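Local coordinates for succinate--CoA ligase subunit alpha (Campylobacter jejuni, PDB 6MEL), which is the alpha subunit of a succinate--CoA ligase, pairing a Rossmann-type CoA binding domain with a CoA-ligase domain and assembling with a second protein chain, at residues A[208-212]-A[247-252]. Numbering follows the deposited sequence.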
loop_
_atom_site.group_PDB
_atom_site.type_symbol
_atom_site.label_atom_id
_atom_site.label_comp_id
_atom_site.label_asym_id
_atom_site.label_seq_id
_atom_site.Cartn_x
_atom_site.Cartn_y
_atom_site.Cartn_z
ATOM N N GLY A 208 -13.425 2.615 4.523
ATOM C CA GLY A 208 -12.127 2.122 4.859
ATOM C C GLY A 208 -11.722 1.013 3.936
ATOM O O GLY A 208 -12.424 0.733 2.951
ATOM N N GLU A 209 -10.592 0.396 4.274
ATOM C CA GLU A 209 -10.107 -0.763 3.584
ATOM C C GLU A 209 -9.142 -1.546 4.474
ATOM O O GLU A 209 -8.784 -1.108 5.563
ATOM C CB GLU A 209 -9.504 -0.382 2.231
ATOM C CG GLU A 209 -8.317 0.537 2.279
ATOM C CD GLU A 209 -7.949 1.195 0.945
ATOM O OE1 GLU A 209 -8.854 1.666 0.250
ATOM O OE2 GLU A 209 -6.729 1.241 0.624
ATOM N N ILE A 210 -8.770 -2.726 3.984
ATOM C CA ILE A 210 -7.800 -3.597 4.599
ATOM C C ILE A 210 -6.527 -2.816 4.919
ATOM O O ILE A 210 -6.145 -1.881 4.206
ATOM C CB ILE A 210 -7.485 -4.790 3.694
ATOM C CG1 ILE A 210 -7.078 -4.346 2.292
ATOM C CG2 ILE A 210 -8.650 -5.760 3.648
ATOM C CD1 ILE A 210 -6.289 -5.437 1.552
ATOM N N GLY A 211 -5.854 -3.261 5.990
ATOM C CA GLY A 211 -4.494 -2.784 6.334
ATOM C C GLY A 211 -4.528 -1.866 7.537
ATOM O O GLY A 211 -5.323 -0.902 7.584
ATOM N N GLY A 212 -3.626 -2.141 8.489
ATOM C CA GLY A 212 -3.610 -1.499 9.800
ATOM C C GLY A 212 -4.962 -1.643 10.489
ATOM O O GLY A 212 -5.843 -2.437 10.066
ATOM N N HIS A 247 -3.251 0.028 -3.460
ATOM C CA HIS A 247 -2.707 0.981 -2.462
ATOM C C HIS A 247 -1.578 0.368 -1.618
ATOM O O HIS A 247 -1.693 -0.751 -1.064
ATOM C CB HIS A 247 -3.809 1.382 -1.485
ATOM C CG HIS A 247 -4.794 2.334 -2.032
ATOM N ND1 HIS A 247 -6.015 2.458 -1.451
ATOM C CD2 HIS A 247 -4.712 3.252 -3.024
ATOM C CE1 HIS A 247 -6.688 3.392 -2.085
ATOM N NE2 HIS A 247 -5.893 3.938 -3.043
ATOM N N ALA A 248 -0.507 1.136 -1.401
ATOM C CA ALA A 248 0.587 0.660 -0.520
ATOM C C ALA A 248 0.036 0.230 0.851
ATOM O O ALA A 248 0.536 -0.659 1.434
ATOM C CB ALA A 248 1.618 1.748 -0.377
ATOM N N GLY A 249 -1.006 0.897 1.362
ATOM C CA GLY A 249 -1.522 0.571 2.667
ATOM C C GLY A 249 -2.462 -0.625 2.680
ATOM O O GLY A 249 -2.825 -1.127 3.751
ATOM N N ALA A 250 -2.867 -1.109 1.504
ATOM C CA ALA A 250 -3.946 -2.079 1.443
ATOM C C ALA A 250 -3.377 -3.492 1.408
ATOM O O ALA A 250 -3.374 -4.141 0.362
ATOM C CB ALA A 250 -4.842 -1.819 0.257
ATOM N N ILE A 251 -2.978 -3.979 2.577
ATOM C CA ILE A 251 -2.367 -5.281 2.697
ATOM C C ILE A 251 -2.726 -5.842 4.075
ATOM O O ILE A 251 -2.646 -5.136 5.071
ATOM C CB ILE A 251 -0.851 -5.221 2.427
ATOM C CG1 ILE A 251 -0.224 -6.602 2.627
ATOM C CG2 ILE A 251 -0.149 -4.173 3.278
ATOM C CD1 ILE A 251 1.140 -6.745 1.962
ATOM N N VAL A 252 -3.239 -7.068 4.091
ATOM C CA VAL A 252 -3.608 -7.747 5.329
ATOM C C VAL A 252 -2.385 -8.536 5.821
ATOM O O VAL A 252 -2.028 -9.557 5.226
ATOM C CB VAL A 252 -4.812 -8.673 5.112
ATOM C CG1 VAL A 252 -5.177 -9.423 6.385
ATOM C CG2 VAL A 252 -6.038 -7.937 4.601
#
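With chi1 at 62°, E209 sets its CG between its own backbone N and carbonyl carbon, and the chain then runs extended so that its carboxylate meets the ring of H247. In H247, CG lies anti to the carbonyl carbon, which carries the ring toward the carboxylate, and the rotation about CB-CG turns ND1 to E209. ND1 donates to E209 OE2 over a short 2.5 Å, in a nearly straight bond (172° at the hydrogen) that enters on the syn lone pair. E209 OE2 lies in the ring plane, and the carboxylate is nearly coplanar with the ring, at 22°; the bond helps to fix the ring's rotation. The methyl of A250 also packs near the carboxylate, its CB 3.6 Å from E209 OE2. The histidine opens a type I beta turn, H247 to A250, closed by a hydrogen bond from A250 N to H247 O, and A250 then centres an inverse gamma turn. The loop lies over the C-terminal end of strand 203-209, in the CoA-ligase domain, whose parallel strands 148-152, 203-209 and 230-235 are neighbours in one sheet. Beyond the strand, I210 spreads its branches over the loop: CD1 reaches A250 O at 3.4 Å, while CG2 meets V252 CG2 at 3.5 Å, the two side chains crossing at about a right angle. Lacking a side chain, G211 lets the backbones come close, its CA making CA-H...O contacts with G249 O (3.5 Å, nearly straight) and I251 O (3.2 Å, bent). K262 NZ donates hydrogen bonds to the carbonyl oxygens of E209 and G211, and a basic side chain of the other protein's chain hydrogen-bonds to G249 O.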